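Local coordinates for protein metallo-beta-lactamase (PDB 5B15) that hydrolyses beta-lactam antibiotics, probably including carbapenems, as a two-zinc metallo-beta-lactamase of the B3 type, at residues 146-151 with 193-198; 95-100 with 150-155; 173-178 with 213-218. All blocks are in the same frame, centred on the assembly; numbering follows the deposited sequence.

Interaction 1: residues 146-151 with 193-198; sequences ATPGHT and VASLRG. With ZN (zinc ion), chain B; DQM ((2~{S},3~{R},4~{S})-2-[(2~{S},3~{R})-1,3-bis(oxidanyl)-1-oxidanylidene-butan-2-yl]-3-methyl-4-[(3~{S},5~{S})-5-[(sulfamoylamino)methyl]pyrrolidin-3-yl]sulfanyl-3,4-dihydro-2~{H}-pyrrole-5-carboxylic acid), chain N.
Pro-148 O and Ser-195 O, 3.2 Å apart, both meet the hydroxyl of Ser-199, farther along the same helix. Being acceptors, the two carbonyls must share its one hydrogen, and the hydroxyl so ties the loop backbone to the helix. Beside these oxygens the contact is apolar. The CB-CG edge of the Pro-148 ring lies against the methylene of Ser-195, with Pro-148 CG 3.8 Å from Ser-195 CB. The Ser-195 hydroxyl takes no part in bridging the segments, because its chi1 of -74° sets OG beside its own backbone N, and OG bonds back to Glu-191 O one turn earlier. Gly-149 follows with phi 141°, a conformation easily adopted only by glycine, and having no side chain it lets Leu-196 come over its backbone: Leu-196 CD2 sits 3.6 Å from Gly-149 CA. The same methyl also reaches His-150 N, at 3.8 Å, while the leucine packs on Leu-253 of helix 241-259. From there the chain hands over to the metal. His-150 turns its ring away from the helix, chi1 of -179° placing CG opposite the backbone N, and His-150 NE2 binds zinc at 2.1 Å. Zinc at NE2 and Thr-177 O, hydrogen-bonded to ND1, together fix the ring's rotation, and the carbonyl probably polarises it toward the metal. His-72 and His-74 are the other protein ligands, and water 1 also binds this zinc and makes a hydrogen bond to the ligand's OAI. The Pro-Gly-His loop, packed at its back on helix 190-205 and presenting the third histidine at its front, is the His-150 part of the three-histidine zinc site typical of metallo-beta-lactamases.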
# COMPACT_ATOMS: atom_id res chain seq x y z
N ALA A 146 -9.71 -6.06 4.05
CA ALA A 146 -9.15 -7.15 3.31
C ALA A 146 -9.43 -6.94 1.83
O ALA A 146 -10.57 -6.85 1.39
CB ALA A 146 -9.75 -8.48 3.75
N THR A 147 -8.34 -6.93 1.07
CA THR A 147 -8.41 -6.85 -0.39
C THR A 147 -7.51 -7.90 -1.01
O THR A 147 -6.52 -7.57 -1.65
CB THR A 147 -8.10 -5.45 -0.94
OG1 THR A 147 -6.81 -5.01 -0.52
CG2 THR A 147 -9.15 -4.45 -0.45
N PRO A 148 -7.83 -9.20 -0.87
CA PRO A 148 -7.05 -10.29 -1.44
C PRO A 148 -7.20 -10.43 -2.95
O PRO A 148 -8.09 -9.84 -3.56
CB PRO A 148 -7.66 -11.54 -0.78
CG PRO A 148 -9.06 -11.15 -0.54
CD PRO A 148 -9.00 -9.70 -0.12
N GLY A 149 -6.28 -11.17 -3.54
CA GLY A 149 -6.37 -11.53 -4.93
C GLY A 149 -5.02 -11.49 -5.61
O GLY A 149 -4.54 -12.49 -6.12
N HIS A 150 -4.36 -10.35 -5.50
CA HIS A 150 -2.98 -10.22 -5.91
C HIS A 150 -2.06 -10.98 -4.91
O HIS A 150 -1.07 -11.60 -5.32
CB HIS A 150 -2.65 -8.72 -6.05
CG HIS A 150 -1.24 -8.41 -6.48
ND1 HIS A 150 -0.83 -8.39 -7.79
CD2 HIS A 150 -0.16 -8.06 -5.75
CE1 HIS A 150 0.44 -7.99 -7.85
NE2 HIS A 150 0.88 -7.84 -6.62
N THR A 151 -2.43 -10.98 -3.62
CA THR A 151 -1.89 -11.90 -2.61
C THR A 151 -3.07 -12.25 -1.71
O THR A 151 -4.07 -11.51 -1.61
CB THR A 151 -0.80 -11.25 -1.75
OG1 THR A 151 -1.34 -10.19 -0.96
CG2 THR A 151 0.42 -10.82 -2.57
N VAL A 193 -9.59 -15.89 -8.19
CA VAL A 193 -10.60 -15.13 -8.92
C VAL A 193 -11.71 -14.55 -8.04
O VAL A 193 -12.05 -13.37 -8.14
CB VAL A 193 -11.15 -15.95 -10.11
CG1 VAL A 193 -12.34 -15.30 -10.77
CG2 VAL A 193 -10.07 -16.23 -11.16
N ALA A 194 -12.24 -15.39 -7.14
CA ALA A 194 -13.28 -14.90 -6.24
C ALA A 194 -12.74 -13.81 -5.33
O ALA A 194 -13.45 -12.86 -5.06
CB ALA A 194 -13.84 -16.05 -5.40
N SER A 195 -11.50 -13.96 -4.88
CA SER A 195 -10.89 -12.94 -4.00
C SER A 195 -10.74 -11.61 -4.73
O SER A 195 -11.13 -10.57 -4.24
CB SER A 195 -9.54 -13.40 -3.52
OG SER A 195 -9.67 -14.40 -2.55
N LEU A 196 -10.20 -11.66 -5.94
CA LEU A 196 -10.05 -10.45 -6.74
C LEU A 196 -11.42 -9.78 -6.94
O LEU A 196 -11.55 -8.59 -6.75
CB LEU A 196 -9.44 -10.77 -8.11
CG LEU A 196 -7.94 -11.03 -8.16
CD1 LEU A 196 -7.55 -11.64 -9.50
CD2 LEU A 196 -7.19 -9.74 -7.91
N ARG A 197 -12.44 -10.56 -7.29
CA ARG A 197 -13.74 -9.93 -7.54
C ARG A 197 -14.31 -9.32 -6.29
O ARG A 197 -14.92 -8.24 -6.34
CB ARG A 197 -14.70 -10.99 -8.15
CG ARG A 197 -14.31 -11.27 -9.61
CD ARG A 197 -15.15 -12.38 -10.21
NE ARG A 197 -14.92 -12.48 -11.64
CZ ARG A 197 -15.19 -13.52 -12.40
NH1 ARG A 197 -14.98 -13.46 -13.70
NH2 ARG A 197 -15.71 -14.61 -11.87
N GLY A 198 -14.20 -10.00 -5.15
CA GLY A 198 -14.64 -9.42 -3.90
C GLY A 198 -13.91 -8.12 -3.57
O GLY A 198 -14.47 -7.18 -3.02
ZN ZN B . 2.73 -7.28 -5.74
OAX DQM N . 7.39 -7.36 -11.04
CAJ DQM N . 6.68 -6.38 -10.97
OAD DQM N . 6.90 -5.37 -11.77
CAX DQM N . 5.68 -6.20 -9.84
CAT DQM N . 5.33 -7.59 -9.25
CAA DQM N . 6.37 -7.98 -8.19
OAI DQM N . 4.02 -7.66 -8.67
CAY DQM N . 4.55 -5.28 -10.32
CAU DQM N . 3.63 -5.67 -11.51
CAB DQM N . 3.76 -7.11 -11.99
NAN DQM N . 3.65 -4.99 -9.20
CAS DQM N . 2.45 -5.00 -9.58
CAR DQM N . 1.38 -4.63 -8.67
OAE DQM N . 1.66 -4.47 -7.41
OAH DQM N . 0.22 -4.48 -9.11
CAZ DQM N . 2.19 -5.37 -11.02
SAQ DQM N . 1.29 -4.14 -11.98
CAW DQM N . 2.03 -2.58 -11.55
CAM DQM N . 1.08 -1.48 -12.02
NAO DQM N . 1.85 -0.64 -12.93
CAV DQM N . 3.28 -0.78 -12.56
CAK DQM N . 3.40 -2.26 -12.15
CAL DQM N . 4.15 -0.32 -13.74
NAP DQM N . 3.37 0.01 -14.97
SBA DQM N . 2.76 1.53 -15.17
OAF DQM N . 2.38 1.78 -16.56
OAG DQM N . 1.64 1.71 -14.26
NAC DQM N . 3.94 2.60 -14.93
O HOH W 1 3.91 -6.14 -6.52

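Interaction 2: residues 95-100 with 150-155; sequences GAANVD and HTEGGI. With NA (sodium ion), chain E; NA (sodium ion), chain J; ZN (zinc ion), chain B; DQM ((2~{S},3~{R},4~{S})-2-[(2~{S},3~{R})-1,3-bis(oxidanyl)-1-oxidanylidene-butan-2-yl]-3-methyl-4-[(3~{S},5~{S})-5-[(sulfamoylamino)methyl]pyrrolidin-3-yl]sulfanyl-3,4-dihydro-2~{H}-pyrrole-5-carboxylic acid), chain N.
Asn-98 lies along the Thr-151 to Gly-154 type I turn, its CB 4.0 Å from Gly-153 CA. With chi1 of -73° putting CG beside the backbone N, Asn-98 CG closes to 3.3 Å of the same Gly-153 CA, where the glycine offers only hydrogens to the amide. Asn-98 OD1 accepts a weak, bent bond from Gly-153 N (2.9 Å, 134°) and also binds a sodium ion, which Thr-101 OG1 and waters 3 and 4 share. Asn-98 ND2 gives a nearly straight bond to Thr-151 OG1 at 3.0 Å, within 1° of the amide plane, the two side chains crossing at about a right angle, and its other proton goes to water 2. That water belongs to a second sodium, held also by Gly-153 O, Thr-71 O and Ser-70 O. Ala-97 CB rests 3.5 Å from Glu-152 CG on the solvent side, and Gly-95 CA makes a CH...O contact of 3.3 Å with Gly-153 O. Oxygen turned to a main-chain N-H and a cation, nitrogen turned to a hydroxyl and a water: these partners leave the Asn-98 amide one sensible orientation, and it holds the turn after His-150 mainly through polar bonds and sodium, with little apolar packing.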
# COMPACT_ATOMS: atom_id res chain seq x y z
N GLY A 95 -2.27 -8.48 6.74
CA GLY A 95 -3.29 -9.53 6.63
C GLY A 95 -2.71 -10.86 7.05
O GLY A 95 -1.55 -11.17 6.83
N ALA A 96 -3.57 -11.69 7.65
CA ALA A 96 -3.16 -12.94 8.25
C ALA A 96 -2.37 -13.80 7.32
O ALA A 96 -1.38 -14.39 7.68
CB ALA A 96 -4.39 -13.69 8.73
N ALA A 97 -2.83 -13.91 6.09
CA ALA A 97 -2.23 -14.86 5.14
C ALA A 97 -0.89 -14.40 4.55
O ALA A 97 -0.21 -15.15 3.86
CB ALA A 97 -3.20 -15.16 4.01
N ASN A 98 -0.54 -13.12 4.77
CA ASN A 98 0.77 -12.62 4.37
C ASN A 98 1.81 -12.52 5.51
O ASN A 98 2.97 -12.16 5.25
CB ASN A 98 0.66 -11.22 3.72
CG ASN A 98 0.05 -11.25 2.33
OD1 ASN A 98 -0.26 -12.31 1.78
ND2 ASN A 98 -0.10 -10.09 1.74
N VAL A 99 1.40 -12.80 6.74
CA VAL A 99 2.33 -12.71 7.86
C VAL A 99 3.60 -13.56 7.67
O VAL A 99 4.73 -13.08 7.84
CB VAL A 99 1.64 -13.06 9.20
CG1 VAL A 99 2.67 -13.28 10.30
CG2 VAL A 99 0.65 -11.99 9.60
N ASP A 100 3.41 -14.82 7.25
CA ASP A 100 4.56 -15.73 7.09
C ASP A 100 5.52 -15.23 6.02
O ASP A 100 6.72 -15.26 6.20
CB ASP A 100 4.09 -17.18 6.80
CG ASP A 100 3.42 -17.83 7.99
OD1 ASP A 100 3.46 -17.23 9.07
OD2 ASP A 100 2.71 -18.84 7.79
N HIS A 150 -4.36 -10.35 -5.50
CA HIS A 150 -2.98 -10.22 -5.91
C HIS A 150 -2.06 -10.98 -4.91
O HIS A 150 -1.07 -11.60 -5.32
CB HIS A 150 -2.65 -8.72 -6.05
CG HIS A 150 -1.24 -8.41 -6.48
ND1 HIS A 150 -0.83 -8.39 -7.79
CD2 HIS A 150 -0.16 -8.06 -5.75
CE1 HIS A 150 0.44 -7.99 -7.85
NE2 HIS A 150 0.88 -7.84 -6.62
N THR A 151 -2.43 -10.98 -3.62
CA THR A 151 -1.89 -11.90 -2.61
C THR A 151 -3.07 -12.25 -1.71
O THR A 151 -4.07 -11.51 -1.61
CB THR A 151 -0.80 -11.25 -1.75
OG1 THR A 151 -1.34 -10.19 -0.96
CG2 THR A 151 0.42 -10.82 -2.57
N GLU A 152 -2.95 -13.31 -0.92
CA GLU A 152 -4.08 -13.71 -0.09
C GLU A 152 -4.29 -12.79 1.12
O GLU A 152 -5.42 -12.54 1.56
CB GLU A 152 -3.86 -15.14 0.42
CG GLU A 152 -5.07 -15.75 1.08
CD GLU A 152 -4.84 -17.20 1.45
OE1 GLU A 152 -3.73 -17.72 1.17
OE2 GLU A 152 -5.76 -17.78 2.09
N GLY A 153 -3.20 -12.16 1.59
CA GLY A 153 -3.27 -11.32 2.77
C GLY A 153 -3.26 -9.82 2.47
O GLY A 153 -3.02 -9.02 3.36
N GLY A 154 -3.62 -9.46 1.24
CA GLY A 154 -3.57 -8.02 0.87
C GLY A 154 -4.53 -7.20 1.72
O GLY A 154 -5.68 -7.61 1.98
N ILE A 155 -4.06 -6.02 2.15
CA ILE A 155 -4.88 -5.10 2.92
C ILE A 155 -4.80 -3.69 2.29
O ILE A 155 -3.71 -3.20 1.93
CB ILE A 155 -4.42 -4.99 4.42
CG1 ILE A 155 -4.52 -6.35 5.11
CG2 ILE A 155 -5.24 -3.91 5.15
CD1 ILE A 155 -5.93 -6.78 5.49
NA NA E . -1.25 -7.04 4.45
NA NA J . 1.71 -14.22 0.88
ZN ZN B . 2.73 -7.28 -5.74
OAX DQM N . 7.39 -7.36 -11.04
CAJ DQM N . 6.68 -6.38 -10.97
OAD DQM N . 6.90 -5.37 -11.77
CAX DQM N . 5.68 -6.20 -9.84
CAT DQM N . 5.33 -7.59 -9.25
CAA DQM N . 6.37 -7.98 -8.19
OAI DQM N . 4.02 -7.66 -8.67
CAY DQM N . 4.55 -5.28 -10.32
CAU DQM N . 3.63 -5.67 -11.51
CAB DQM N . 3.76 -7.11 -11.99
NAN DQM N . 3.65 -4.99 -9.20
CAS DQM N . 2.45 -5.00 -9.58
CAR DQM N . 1.38 -4.63 -8.67
OAE DQM N . 1.66 -4.47 -7.41
OAH DQM N . 0.22 -4.48 -9.11
CAZ DQM N . 2.19 -5.37 -11.02
SAQ DQM N . 1.29 -4.14 -11.98
CAW DQM N . 2.03 -2.58 -11.55
CAM DQM N . 1.08 -1.48 -12.02
NAO DQM N . 1.85 -0.64 -12.93
CAV DQM N . 3.28 -0.78 -12.56
CAK DQM N . 3.40 -2.26 -12.15
CAL DQM N . 4.15 -0.32 -13.74
NAP DQM N . 3.37 0.01 -14.97
SBA DQM N . 2.76 1.53 -15.17
OAF DQM N . 2.38 1.78 -16.56
OAG DQM N . 1.64 1.71 -14.26
NAC DQM N . 3.94 2.60 -14.93
O HOH W 2 1.23 -8.03 3.54
O HOH W 1 3.91 -6.14 -6.52
O HOH W 3 3.32 -13.25 -0.63
O HOH W 4 1.35 -14.29 -1.96

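Interaction 3: residues 173-178 with 213-218; sequences ADSLTA and AAHPEV. With ZN (zinc ion), chain C; DQM ((2~{S},3~{R},4~{S})-2-[(2~{S},3~{R})-1,3-bis(oxidanyl)-1-oxidanylidene-butan-2-yl]-3-methyl-4-[(3~{S},5~{S})-5-[(sulfamoylamino)methyl]pyrrolidin-3-yl]sulfanyl-3,4-dihydro-2~{H}-pyrrole-5-carboxylic acid), chain N.
Ala-214 N donates to Ala-173 O at 3.0 Å, the bond that ends the parallel pairing of strands 166-173 and 210-213. Packing is close here: Ala-214 CB lies 3.7 Å from Ala-173 O, and the backbones keep normal strand spacing. Beyond the bridge the segments part. Ser-175 is modelled in two conformers; in the one described, OG lies beside its backbone N (chi1 -56°), at the edge of the His-215 ring. There water 5 bridges the segments, accepting from His-215 N and donating to Ser-175 OG, and the bound carbapenem product, its lactam ring opened, lies beyond it. The same Ser-175 OG donates to the ligand carboxylate oxygen OAE at 2.8 Å, while Thr-177 OG1 donates to the other oxygen, OAH, at 2.7 Å. OAE also binds the second zinc ion, so the serine bond probably steadies a metal-bound group. His-215 NE2 coordinates this zinc at 2.1 Å, and ligand atom CAW lies 3.7 Å above the centre of its ring. Asp-76 and His-77 are the other protein ligands; NAN and water 1 bind as well. Two strand ends diverging into loops that hold the product, and probably the substrate, form the second zinc site of a B3 metallo-beta-lactamase.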
# COMPACT_ATOMS: atom_id res chain seq x y z
N ALA A 173 -4.42 2.27 -1.37
CA ALA A 173 -5.04 1.20 -2.12
C ALA A 173 -4.00 0.12 -2.45
O ALA A 173 -3.01 0.38 -3.17
CB ALA A 173 -5.65 1.74 -3.41
N ASP A 174 -4.21 -1.09 -1.93
CA ASP A 174 -3.41 -2.24 -2.34
C ASP A 174 -3.61 -2.53 -3.81
O ASP A 174 -4.57 -2.09 -4.43
CB ASP A 174 -3.81 -3.47 -1.52
CG ASP A 174 -2.80 -4.60 -1.59
OD1 ASP A 174 -1.66 -4.38 -2.00
OD2 ASP A 174 -3.24 -5.74 -1.25
N SER A 175 -2.62 -3.23 -4.37
CA SER A 175 -2.74 -3.70 -5.74
C SER A 175 -3.88 -4.72 -5.90
O SER A 175 -4.00 -5.62 -5.09
CB SER A 175 -1.41 -4.29 -6.16
OG SER A 175 -0.40 -3.30 -5.99
N LEU A 176 -4.63 -4.58 -7.00
CA LEU A 176 -5.75 -5.44 -7.35
C LEU A 176 -5.51 -6.19 -8.65
O LEU A 176 -6.44 -6.52 -9.35
CB LEU A 176 -7.02 -4.58 -7.48
CG LEU A 176 -7.39 -3.76 -6.25
CD1 LEU A 176 -8.65 -2.95 -6.46
CD2 LEU A 176 -7.47 -4.58 -4.99
N THR A 177 -4.24 -6.35 -9.02
CA THR A 177 -3.87 -6.82 -10.34
C THR A 177 -3.68 -8.33 -10.47
O THR A 177 -2.94 -8.95 -9.71
CB THR A 177 -2.56 -6.15 -10.79
OG1 THR A 177 -1.52 -6.45 -9.86
CG2 THR A 177 -2.75 -4.65 -10.90
N ALA A 178 -4.29 -8.87 -11.51
CA ALA A 178 -4.17 -10.26 -11.89
C ALA A 178 -2.95 -10.42 -12.79
O ALA A 178 -3.01 -10.13 -13.99
CB ALA A 178 -5.44 -10.70 -12.60
N ALA A 213 -2.32 4.95 -4.53
CA ALA A 213 -2.18 3.55 -4.95
C ALA A 213 -0.75 3.06 -4.68
O ALA A 213 0.19 3.82 -4.80
CB ALA A 213 -2.49 3.46 -6.43
N ALA A 214 -0.61 1.80 -4.31
CA ALA A 214 0.69 1.23 -3.98
C ALA A 214 1.73 1.51 -5.08
O ALA A 214 2.89 1.86 -4.79
CB ALA A 214 0.54 -0.27 -3.73
N HIS A 215 1.33 1.34 -6.34
CA HIS A 215 2.08 1.91 -7.47
C HIS A 215 1.46 3.26 -7.80
O HIS A 215 0.31 3.33 -8.20
CB HIS A 215 2.00 0.99 -8.70
CG HIS A 215 2.80 -0.26 -8.55
ND1 HIS A 215 4.13 -0.36 -8.89
CD2 HIS A 215 2.47 -1.45 -7.98
CE1 HIS A 215 4.59 -1.55 -8.56
NE2 HIS A 215 3.61 -2.22 -7.97
N PRO A 216 2.18 4.36 -7.47
CA PRO A 216 1.50 5.67 -7.42
C PRO A 216 0.86 6.10 -8.71
O PRO A 216 -0.13 6.82 -8.73
CB PRO A 216 2.62 6.61 -6.95
CG PRO A 216 3.92 5.92 -7.22
CD PRO A 216 3.58 4.46 -7.06
N GLU A 217 1.45 5.69 -9.81
CA GLU A 217 0.91 6.06 -11.13
C GLU A 217 -0.45 5.47 -11.40
O GLU A 217 -1.17 5.93 -12.30
CB GLU A 217 1.87 5.65 -12.26
CG GLU A 217 2.16 4.17 -12.42
CD GLU A 217 3.20 3.54 -11.46
OE1 GLU A 217 3.57 4.05 -10.40
OE2 GLU A 217 3.80 2.49 -11.80
N VAL A 218 -0.82 4.44 -10.65
CA VAL A 218 -2.14 3.88 -10.79
C VAL A 218 -3.27 4.90 -10.60
O VAL A 218 -4.28 4.82 -11.33
CB VAL A 218 -2.28 2.62 -9.90
CG1 VAL A 218 -3.73 2.18 -9.74
CG2 VAL A 218 -1.43 1.53 -10.50
ZN ZN C . 3.83 -4.13 -7.04
OAX DQM N . 7.39 -7.36 -11.04
CAJ DQM N . 6.68 -6.38 -10.97
OAD DQM N . 6.90 -5.37 -11.77
CAX DQM N . 5.68 -6.20 -9.84
CAT DQM N . 5.33 -7.59 -9.25
CAA DQM N . 6.37 -7.98 -8.19
OAI DQM N . 4.02 -7.66 -8.67
CAY DQM N . 4.55 -5.28 -10.32
CAU DQM N . 3.63 -5.67 -11.51
CAB DQM N . 3.76 -7.11 -11.99
NAN DQM N . 3.65 -4.99 -9.20
CAS DQM N . 2.45 -5.00 -9.58
CAR DQM N . 1.38 -4.63 -8.67
OAE DQM N . 1.66 -4.47 -7.41
OAH DQM N . 0.22 -4.48 -9.11
CAZ DQM N . 2.19 -5.37 -11.02
SAQ DQM N . 1.29 -4.14 -11.98
CAW DQM N . 2.03 -2.58 -11.55
CAM DQM N . 1.08 -1.48 -12.02
NAO DQM N . 1.85 -0.64 -12.93
CAV DQM N . 3.28 -0.78 -12.56
CAK DQM N . 3.40 -2.26 -12.15
CAL DQM N . 4.15 -0.32 -13.74
NAP DQM N . 3.37 0.01 -14.97
SBA DQM N . 2.76 1.53 -15.17
OAF DQM N . 2.38 1.78 -16.56
OAG DQM N . 1.64 1.71 -14.26
NAC DQM N . 3.94 2.60 -14.93
O HOH W 5 -0.98 -0.51 -7.04
O HOH W 1 3.91 -6.14 -6.52

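All three contacts are mainly buried, but interaction 3 lies nearest the centre of the chain and interaction 1 farthest out, while interaction 2 reaches exposed Glu-152. Interactions 1 and 2 share His-150 and Thr-151: one packs the loop between strands 140-146 and 155-163 on a helix, the other bonds its far part to the turn leading into helix 99-104. Interaction 3 joins strand ends of one sheet and meets the same loop through a bond to His-150. The chemistry shifts accordingly, from apolar packing behind a zinc histidine in 1, through amide and sodium bonding in 2, to zinc and product binding in 3, with water 1 joining both zincs.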